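Local coordinates for heat shock protein, putative (Plasmodium falciparum, PDB 1Y6Z), which probably works as an ATP-dependent chaperone of the Hsp90 family that binds unfolded proteins, represented in this structure by its middle domain, at residues 69-73 and 84-90; 92-96 and 154-158; 197-201 and 227-231. One frame throughout, in Å; residues are numbered along the deposited sequence.

Contact 1 (69-73 and 84-90); sequences ESRGI and DKFSESI
Ile73 and Arg71 meet Phe86, Ser87 and Asp84 in a mixed polar and apolar contact at the open end of the hairpin formed by strands 73-77 and 80-83, where the chain enters the first strand and leaves the second. The backbone evidence is one bond from Phe86 N to Ile73 O, 3.2 Å long with an angle of 148° at the hydrogen. A second link, Ile73 N to Ser87 OG, is weak. Ser70 O, buried against Lys85 CA, has no hydrogen-bond partner in the model.

On the polar flank, Arg71 bends at its second torsion (chi2 -57°), which brings its guanidinium between two acids. Arg71 NH1 gives a salt bridge to Asp84 OD1 at 2.7 Å, in the guanidinium plane and through the syn lone pair, although the two flat groups are turned 80° against each other. Arg71 NE and NH2 both go to one oxygen, Glu69 OE1, the shorter bond being NH2 to OE1 at 2.7 Å. Two carboxylates thus fix the guanidinium's rotation. Lys85 runs alongside, pointing the same way, and lays NZ over the guanidinium face, 3.1 Å from Arg71 NH1. The proximity of like charges is probably eased by Glu69, whose OE1 lies 4.1 Å from Lys85 NZ.

The other flank is apolar. Ile73 CG2 approaches the Phe86 ring obliquely, 3.9 Å from Phe86 CD2, while Ile73 CD1 reaches Ile90 CD1 at 4.0 Å. Phe86 continues this packing onto Val101 of strand 98-103 and Leu121 of helix 121-141.

A salt-bridge network of Glu69, Arg71 and Asp84 on one side and a hydrophobic seam on the other therefore flank the hydrogen-bonded base of a beta hairpin at the margin of the mixed sheet in this Hsp90 middle domain.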
loop_
_atom_site.group_PDB
_atom_site.type_symbol
_atom_site.label_atom_id
_atom_site.label_comp_id
_atom_site.label_asym_id
_atom_site.label_seq_id
_atom_site.Cartn_x
_atom_site.Cartn_y
_atom_site.Cartn_z
ATOM N N GLU B 69 21.717 -19.716 -7.557
ATOM C CA GLU B 69 22.333 -19.600 -6.254
ATOM C C GLU B 69 21.592 -18.608 -5.382
ATOM O O GLU B 69 21.692 -18.659 -4.144
ATOM C CB GLU B 69 23.772 -19.155 -6.420
ATOM C CG GLU B 69 24.593 -20.070 -7.322
ATOM C CD GLU B 69 26.039 -19.637 -7.424
ATOM O OE1 GLU B 69 26.607 -19.234 -6.381
ATOM O OE2 GLU B 69 26.604 -19.699 -8.540
ATOM N N SER B 70 20.843 -17.720 -6.046
ATOM C CA SER B 70 20.153 -16.585 -5.429
ATOM C C SER B 70 20.959 -15.915 -4.315
ATOM O O SER B 70 20.702 -16.130 -3.121
ATOM C CB SER B 70 18.752 -16.987 -4.965
ATOM O OG SER B 70 17.822 -15.994 -5.372
ATOM N N ARG B 71 21.933 -15.102 -4.715
ATOM C CA ARG B 71 22.831 -14.435 -3.767
ATOM C C ARG B 71 22.187 -13.219 -3.088
ATOM O O ARG B 71 21.425 -13.371 -2.118
ATOM C CB ARG B 71 24.150 -14.029 -4.467
ATOM C CG ARG B 71 25.011 -15.197 -4.991
ATOM C CD ARG B 71 25.368 -16.192 -3.883
ATOM N NE ARG B 71 26.312 -17.205 -4.354
ATOM C CZ ARG B 71 27.178 -17.870 -3.585
ATOM N NH1 ARG B 71 27.243 -17.648 -2.274
ATOM N NH2 ARG B 71 27.984 -18.777 -4.133
ATOM N N GLY B 72 22.565 -12.036 -3.564
ATOM C CA GLY B 72 21.834 -10.787 -3.377
ATOM C C GLY B 72 21.704 -10.212 -2.006
ATOM O O GLY B 72 22.152 -9.094 -1.748
ATOM N N ILE B 73 21.018 -10.933 -1.132
ATOM C CA ILE B 73 20.837 -10.482 0.228
ATOM C C ILE B 73 21.732 -11.237 1.230
ATOM O O ILE B 73 21.723 -12.476 1.313
ATOM C CB ILE B 73 19.364 -10.524 0.626
ATOM C CG1 ILE B 73 18.539 -9.650 -0.366
ATOM C CG2 ILE B 73 19.189 -10.058 2.017
ATOM C CD1 ILE B 73 17.099 -9.505 0.065
ATOM N N ASP B 84 25.429 -15.116 1.941
ATOM C CA ASP B 84 24.720 -14.242 1.009
ATOM C C ASP B 84 23.628 -14.931 0.153
ATOM O O ASP B 84 23.429 -14.612 -1.028
ATOM C CB ASP B 84 25.720 -13.442 0.168
ATOM C CG ASP B 84 26.603 -14.322 -0.729
ATOM O OD1 ASP B 84 26.382 -15.568 -0.858
ATOM O OD2 ASP B 84 27.523 -13.718 -1.346
ATOM N N LYS B 85 22.911 -15.868 0.759
ATOM C CA LYS B 85 21.902 -16.642 0.051
ATOM C C LYS B 85 20.525 -16.490 0.666
ATOM O O LYS B 85 19.631 -17.330 0.469
ATOM C CB LYS B 85 22.311 -18.126 -0.000
ATOM C CG LYS B 85 23.655 -18.334 -0.659
ATOM C CD LYS B 85 24.222 -19.708 -0.387
ATOM C CE LYS B 85 25.249 -20.038 -1.433
ATOM N NZ LYS B 85 24.796 -19.507 -2.766
ATOM N N PHE B 86 20.330 -15.394 1.383
ATOM C CA PHE B 86 19.061 -15.172 2.043
ATOM C C PHE B 86 17.889 -14.959 1.049
ATOM O O PHE B 86 16.719 -15.172 1.394
ATOM C CB PHE B 86 19.184 -14.002 3.001
ATOM C CG PHE B 86 18.016 -13.858 3.866
ATOM C CD1 PHE B 86 17.833 -14.722 4.941
ATOM C CD2 PHE B 86 17.025 -12.911 3.570
ATOM C CE1 PHE B 86 16.712 -14.600 5.743
ATOM C CE2 PHE B 86 15.886 -12.799 4.373
ATOM C CZ PHE B 86 15.741 -13.633 5.460
ATOM N N SER B 87 18.227 -14.521 -0.167
ATOM C CA SER B 87 17.275 -14.319 -1.247
ATOM C C SER B 87 16.551 -15.591 -1.762
ATOM O O SER B 87 15.503 -15.485 -2.426
ATOM C CB SER B 87 17.979 -13.642 -2.423
ATOM O OG SER B 87 18.283 -12.296 -2.110
ATOM N N GLU B 88 17.114 -16.769 -1.472
ATOM C CA GLU B 88 16.499 -18.076 -1.809
ATOM C C GLU B 88 15.137 -18.323 -1.132
ATOM O O GLU B 88 14.368 -19.205 -1.540
ATOM C CB GLU B 88 17.402 -19.215 -1.374
ATOM C CG GLU B 88 18.588 -19.491 -2.230
ATOM C CD GLU B 88 19.280 -20.783 -1.788
ATOM O OE1 GLU B 88 18.607 -21.850 -1.804
ATOM O OE2 GLU B 88 20.481 -20.724 -1.418
ATOM N N SER B 89 14.863 -17.570 -0.079
ATOM C CA SER B 89 13.592 -17.683 0.592
ATOM C C SER B 89 12.588 -16.550 0.239
ATOM O O SER B 89 11.402 -16.619 0.628
ATOM C CB SER B 89 13.830 -17.818 2.107
ATOM O OG SER B 89 14.534 -16.690 2.602
ATOM N N ILE B 90 13.035 -15.511 -0.480
ATOM C CA ILE B 90 12.093 -14.447 -0.855
ATOM C C ILE B 90 11.576 -14.752 -2.268
ATOM O O ILE B 90 12.199 -15.546 -2.963
ATOM C CB ILE B 90 12.667 -12.972 -0.624
ATOM C CG1 ILE B 90 13.611 -12.533 -1.735
ATOM C CG2 ILE B 90 13.435 -12.880 0.702
ATOM C CD1 ILE B 90 13.885 -10.997 -1.702
#

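Contact 2 (92-96 and 154-158); sequences RWLTF and FGKYL
Phe96 lies against Phe154 in an offset stack, the ring centroids 4.7 Å apart and the planes inclined by 24°. The overlap is displaced toward the rims, so the closest ring atoms are Phe96 CG and Phe154 CD2 at 3.5 Å. Phe154 CB also sits over the face of the Phe96 ring, 4° off its normal, in a CH-pi contact. Phe96 can reach its neighbours this way because its ring leaves the backbone between N and the carbonyl carbon (chi1 65°).

Tyr157, one helical turn further on, slides past Phe96 in the opposite direction. The two rings meet obliquely, with Phe96 CD1 3.7 Å from Tyr157 CG, and the Thr95 methyl CG2 touches Tyr157 CE2 at 3.6 Å. Leu158 CD1 bridges two aromatic groups, lying 4.1 Å from Phe96 CZ and, at the edge of the indole, 4.0 Å from Trp93 CZ3.

Phe96, Phe154 and Tyr157 thus form an aromatic cluster, through which the loop ahead of strand 98-103 is packed onto helix 145-164, close to the centre of the chain. The attachment is made mostly by packing of side chains, with the carbonyls of Trp93 and Tyr157 against each other's CB; Trp93 O, buried 3.4 Å from Tyr157 CB, has no partner in the model.

Outside this shell, polar tethers probably help to position Tyr157 and Trp93. Tyr157 OH bonds to Met65 O, and the indole nitrogen Trp93 NE1 is held by Asp165. Leu158 and Trp93 both pack on Met136 of helix 121-141 and Ile172 of helix 169-173, while Phe150 supports Phe96 from an earlier turn of helix 145-164. Further out, Arg92 makes a salt bridge to Glu164 and a cation-pi contact with Phe66.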
loop_
_atom_site.group_PDB
_atom_site.type_symbol
_atom_site.label_atom_id
_atom_site.label_comp_id
_atom_site.label_asym_id
_atom_site.label_seq_id
_atom_site.Cartn_x
_atom_site.Cartn_y
_atom_site.Cartn_z
ATOM N N ARG B 92 11.136 -15.067 -6.053
ATOM C CA ARG B 92 12.293 -14.893 -6.936
ATOM C C ARG B 92 12.177 -13.676 -7.835
ATOM O O ARG B 92 13.191 -13.216 -8.421
ATOM C CB ARG B 92 12.514 -16.145 -7.789
ATOM C CG ARG B 92 11.526 -16.305 -8.941
ATOM C CD ARG B 92 11.882 -17.576 -9.792
ATOM N NE ARG B 92 10.999 -17.689 -10.949
ATOM C CZ ARG B 92 11.226 -18.490 -12.002
ATOM N NH1 ARG B 92 12.296 -19.271 -12.036
ATOM N NH2 ARG B 92 10.384 -18.526 -13.003
ATOM N N TRP B 93 10.974 -13.101 -7.956
ATOM C CA TRP B 93 10.899 -11.887 -8.767
ATOM C C TRP B 93 11.724 -10.738 -8.126
ATOM O O TRP B 93 12.082 -9.802 -8.810
ATOM C CB TRP B 93 9.473 -11.454 -9.067
ATOM C CG TRP B 93 8.759 -10.891 -7.927
ATOM C CD1 TRP B 93 8.069 -11.591 -6.996
ATOM C CD2 TRP B 93 8.679 -9.491 -7.546
ATOM N NE1 TRP B 93 7.571 -10.736 -6.048
ATOM C CE2 TRP B 93 7.878 -9.434 -6.398
ATOM C CE3 TRP B 93 9.166 -8.282 -8.114
ATOM C CZ2 TRP B 93 7.567 -8.204 -5.744
ATOM C CZ3 TRP B 93 8.820 -7.050 -7.494
ATOM C CH2 TRP B 93 8.050 -7.034 -6.306
ATOM N N LEU B 94 12.060 -10.859 -6.846
ATOM C CA LEU B 94 12.887 -9.878 -6.145
ATOM C C LEU B 94 14.379 -10.196 -6.057
ATOM O O LEU B 94 15.089 -9.546 -5.283
ATOM C CB LEU B 94 12.372 -9.710 -4.714
ATOM C CG LEU B 94 11.079 -8.910 -4.748
ATOM C CD1 LEU B 94 10.447 -9.140 -3.402
ATOM C CD2 LEU B 94 11.392 -7.386 -5.012
ATOM N N THR B 95 14.832 -11.161 -6.855
ATOM C CA THR B 95 16.234 -11.607 -6.923
ATOM C C THR B 95 17.184 -10.455 -7.260
ATOM O O THR B 95 18.360 -10.527 -6.943
ATOM C CB THR B 95 16.448 -12.758 -7.955
ATOM O OG1 THR B 95 17.785 -13.311 -7.837
ATOM C CG2 THR B 95 16.212 -12.298 -9.392
ATOM N N PHE B 96 16.669 -9.417 -7.914
ATOM C CA PHE B 96 17.543 -8.271 -8.335
ATOM C C PHE B 96 17.893 -7.364 -7.161
ATOM O O PHE B 96 18.816 -6.585 -7.266
ATOM C CB PHE B 96 16.938 -7.453 -9.479
ATOM C CG PHE B 96 15.658 -6.729 -9.101
ATOM C CD1 PHE B 96 14.426 -7.328 -9.277
ATOM C CD2 PHE B 96 15.711 -5.445 -8.524
ATOM C CE1 PHE B 96 13.217 -6.673 -8.958
ATOM C CE2 PHE B 96 14.489 -4.787 -8.138
ATOM C CZ PHE B 96 13.271 -5.395 -8.380
ATOM N N PHE B 154 14.679 -3.567 -14.847
ATOM C CA PHE B 154 14.102 -4.519 -13.911
ATOM C C PHE B 154 12.600 -4.773 -14.089
ATOM O O PHE B 154 12.031 -5.638 -13.440
ATOM C CB PHE B 154 14.362 -4.058 -12.462
ATOM C CG PHE B 154 15.800 -3.934 -12.122
ATOM C CD1 PHE B 154 16.354 -2.665 -11.844
ATOM C CD2 PHE B 154 16.625 -5.079 -12.032
ATOM C CE1 PHE B 154 17.750 -2.495 -11.500
ATOM C CE2 PHE B 154 18.037 -4.946 -11.699
ATOM C CZ PHE B 154 18.596 -3.626 -11.445
ATOM N N GLY B 155 11.981 -4.069 -15.037
ATOM C CA GLY B 155 10.557 -4.289 -15.372
ATOM C C GLY B 155 10.198 -5.721 -15.710
ATOM O O GLY B 155 9.084 -6.138 -15.417
ATOM N N LYS B 156 11.126 -6.479 -16.351
ATOM C CA LYS B 156 10.873 -7.878 -16.628
ATOM C C LYS B 156 10.616 -8.649 -15.343
ATOM O O LYS B 156 9.762 -9.549 -15.317
ATOM C CB LYS B 156 12.044 -8.515 -17.412
ATOM C CG LYS B 156 13.432 -8.288 -16.729
ATOM C CD LYS B 156 14.576 -8.667 -17.709
ATOM C CE LYS B 156 15.858 -8.941 -16.917
ATOM N NZ LYS B 156 16.970 -9.438 -17.906
ATOM N N TYR B 157 11.332 -8.288 -14.256
ATOM C CA TYR B 157 11.152 -9.002 -12.963
ATOM C C TYR B 157 9.757 -8.720 -12.382
ATOM O O TYR B 157 9.127 -9.584 -11.831
ATOM C CB TYR B 157 12.239 -8.614 -11.956
ATOM C CG TYR B 157 13.541 -9.210 -12.356
ATOM C CD1 TYR B 157 14.508 -8.449 -12.984
ATOM C CD2 TYR B 157 13.769 -10.555 -12.179
ATOM C CE1 TYR B 157 15.754 -9.059 -13.378
ATOM C CE2 TYR B 157 15.024 -11.180 -12.556
ATOM C CZ TYR B 157 15.985 -10.437 -13.141
ATOM O OH TYR B 157 17.177 -11.049 -13.601
ATOM N N LEU B 158 9.334 -7.493 -12.507
ATOM C CA LEU B 158 7.997 -7.114 -11.974
ATOM C C LEU B 158 6.910 -7.880 -12.718
ATOM O O LEU B 158 5.970 -8.397 -12.104
ATOM C CB LEU B 158 7.843 -5.616 -12.093
ATOM C CG LEU B 158 8.395 -4.793 -10.922
ATOM C CD1 LEU B 158 9.929 -4.935 -10.698
ATOM C CD2 LEU B 158 7.996 -3.296 -11.135
#

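Contact 3 (197-201 and 227-231); sequences MKEDQ and LNYDV
Gln201 and Tyr229 make the tight half of this surface contact, stacking flat against each other where two loops meet. Gln201 runs across the ring from hydroxyl toward CB, its chain fully extended from a trans first torsion (chi1 -178°). Gln201 CB lies 3.6 Å from Tyr229 CZ, Gln201 CG stands 3.8 Å from the Tyr229 ring centroid and 8° off the normal in a CH-pi contact, and the terminal amide is only 13° from parallel to the ring. Leu227 CB covers the opposite face, so the Tyr229 ring is sandwiched.

The amide is held in this position by its polar ends. Gln201 OE1 accepts from Lys198 N at 3.2 Å, across the type I turn of residues 198-201, and also from a water at 2.7 Å; that same water accepts from Asp230 N, tying the two loops together. Gln201 NE2 bonds to Cys203 O.

By contrast, the Lys198 side is looser and turned to solvent. Lys198 CB brushes Tyr229 CE1 at 3.6 Å, after which the chain bends twice and leaves the ring, Lys198 NZ ending 2.8 Å from Asn228 O in the carbonyl plane. Lys198 and Asn228 are exposed, as is Glu199, which packs on Gln44 of the second subunit.

Asn228 adopts positive phi in the Schellman motif that ends helix 222-226. The ammonium of Lys198 therefore meets a carbonyl oxygen just beyond a helix C-terminus, where its positive charge probably interacts favourably with the partial negative charge of that end.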
loop_
_atom_site.group_PDB
_atom_site.type_symbol
_atom_site.label_atom_id
_atom_site.label_comp_id
_atom_site.label_asym_id
_atom_site.label_seq_id
_atom_site.Cartn_x
_atom_site.Cartn_y
_atom_site.Cartn_z
ATOM N N MET B 197 -10.359 4.938 -20.527
ATOM C CA MET B 197 -11.338 4.015 -21.135
ATOM C C MET B 197 -12.572 4.781 -21.636
ATOM O O MET B 197 -13.035 5.711 -21.005
ATOM C CB MET B 197 -11.788 2.907 -20.166
ATOM C CG MET B 197 -10.714 1.819 -19.797
ATOM S SD MET B 197 -11.244 0.543 -18.663
ATOM C CE MET B 197 -12.246 -0.507 -19.670
ATOM N N LYS B 198 -13.074 4.386 -22.787
ATOM C CA LYS B 198 -14.307 4.980 -23.291
ATOM C C LYS B 198 -15.529 4.618 -22.427
ATOM O O LYS B 198 -15.465 3.762 -21.523
ATOM C CB LYS B 198 -14.514 4.589 -24.758
ATOM C CG LYS B 198 -13.416 5.026 -25.694
ATOM C CD LYS B 198 -13.264 6.551 -25.729
ATOM C CE LYS B 198 -12.672 7.036 -27.057
ATOM N NZ LYS B 198 -11.188 6.859 -27.150
ATOM N N GLU B 199 -16.647 5.279 -22.727
ATOM C CA GLU B 199 -17.813 5.295 -21.861
ATOM C C GLU B 199 -18.363 3.924 -21.517
ATOM O O GLU B 199 -18.584 3.618 -20.321
ATOM C CB GLU B 199 -18.911 6.176 -22.475
ATOM C CG GLU B 199 -18.430 7.614 -22.629
ATOM C CD GLU B 199 -19.358 8.622 -21.964
ATOM O OE1 GLU B 199 -20.530 8.726 -22.407
ATOM O OE2 GLU B 199 -18.897 9.330 -21.020
ATOM N N ASP B 200 -18.590 3.131 -22.566
ATOM C CA ASP B 200 -19.134 1.779 -22.477
ATOM C C ASP B 200 -18.051 0.711 -22.667
ATOM O O ASP B 200 -18.374 -0.472 -22.866
ATOM C CB ASP B 200 -20.226 1.588 -23.547
ATOM C CG ASP B 200 -21.238 2.741 -23.580
ATOM O OD1 ASP B 200 -21.533 3.327 -22.511
ATOM O OD2 ASP B 200 -21.720 3.066 -24.693
ATOM N N GLN B 201 -16.778 1.119 -22.623
ATOM C CA GLN B 201 -15.646 0.162 -22.667
ATOM C C GLN B 201 -15.555 -0.473 -21.317
ATOM O O GLN B 201 -15.474 0.232 -20.320
ATOM C CB GLN B 201 -14.304 0.840 -22.958
ATOM C CG GLN B 201 -13.139 -0.197 -23.060
ATOM C CD GLN B 201 -11.785 0.438 -23.349
ATOM O OE1 GLN B 201 -11.693 1.621 -23.606
ATOM N NE2 GLN B 201 -10.723 -0.363 -23.281
ATOM N N LEU B 227 -13.858 1.040 -32.563
ATOM C CA LEU B 227 -14.428 1.540 -31.293
ATOM C C LEU B 227 -13.605 2.654 -30.615
ATOM O O LEU B 227 -14.040 3.208 -29.601
ATOM C CB LEU B 227 -14.708 0.384 -30.326
ATOM C CG LEU B 227 -16.023 -0.364 -30.632
ATOM C CD1 LEU B 227 -16.093 -1.785 -30.022
ATOM C CD2 LEU B 227 -17.206 0.445 -30.220
ATOM N N ASN B 228 -12.462 3.015 -31.221
ATOM C CA ASN B 228 -11.507 3.963 -30.638
ATOM C C ASN B 228 -11.042 3.526 -29.243
ATOM O O ASN B 228 -10.850 4.354 -28.340
ATOM C CB ASN B 228 -12.124 5.358 -30.569
ATOM C CG ASN B 228 -12.344 5.964 -31.958
ATOM O OD1 ASN B 228 -11.383 6.300 -32.652
ATOM N ND2 ASN B 228 -13.612 6.049 -32.380
ATOM N N TYR B 229 -10.954 2.223 -29.040
ATOM C CA TYR B 229 -10.452 1.700 -27.754
ATOM C C TYR B 229 -8.921 1.649 -27.828
ATOM O O TYR B 229 -8.356 1.384 -28.910
ATOM C CB TYR B 229 -11.039 0.324 -27.452
ATOM C CG TYR B 229 -12.514 0.296 -27.081
ATOM C CD1 TYR B 229 -13.253 1.480 -26.926
ATOM C CD2 TYR B 229 -13.170 -0.928 -26.902
ATOM C CE1 TYR B 229 -14.610 1.450 -26.590
ATOM C CE2 TYR B 229 -14.544 -0.980 -26.545
ATOM C CZ TYR B 229 -15.246 0.211 -26.399
ATOM O OH TYR B 229 -16.584 0.183 -26.056
ATOM N N ASP B 230 -8.228 1.920 -26.711
ATOM C CA ASP B 230 -6.794 1.633 -26.693
ATOM C C ASP B 230 -6.569 0.144 -26.504
ATOM O O ASP B 230 -7.410 -0.560 -25.936
ATOM C CB ASP B 230 -6.038 2.472 -25.634
ATOM C CG ASP B 230 -4.512 2.531 -25.898
ATOM O OD1 ASP B 230 -4.070 2.153 -26.996
ATOM O OD2 ASP B 230 -3.757 2.991 -25.003
ATOM N N VAL B 231 -5.413 -0.322 -26.980
ATOM C CA VAL B 231 -4.982 -1.691 -26.839
ATOM C C VAL B 231 -3.495 -1.680 -26.495
ATOM O O VAL B 231 -2.683 -1.060 -27.175
ATOM C CB VAL B 231 -5.150 -2.493 -28.150
ATOM C CG1 VAL B 231 -4.597 -3.912 -28.019
ATOM C CG2 VAL B 231 -6.610 -2.588 -28.505
HETATM O O HOH W 1 -9.336 2.717 -24.502
#

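In the fold
The contacts follow one another along the chain, each closing before the next opens. Contacts 1 and 2 are neighbours: their centres lie 13 Å apart, they touch in packing between Ser70 OG and Thr95 OG1 at 3.6 Å, and both draw on the connection between strands 80-83 and 98-103. Helix 121-141 packs against each, consistent with one continuous packing unit of mixed sheet and adjoining helices. Contact 3 is remote, its centre 31 Å from that of contact 2 and 44 Å from that of contact 1, which lies on the opposite side of the chain's centre. It joins loops leading into parallel strands 204-208 and 231-234. The Hsp90 middle domain thus has two separate alpha/beta regions, with contact 2 near the centre.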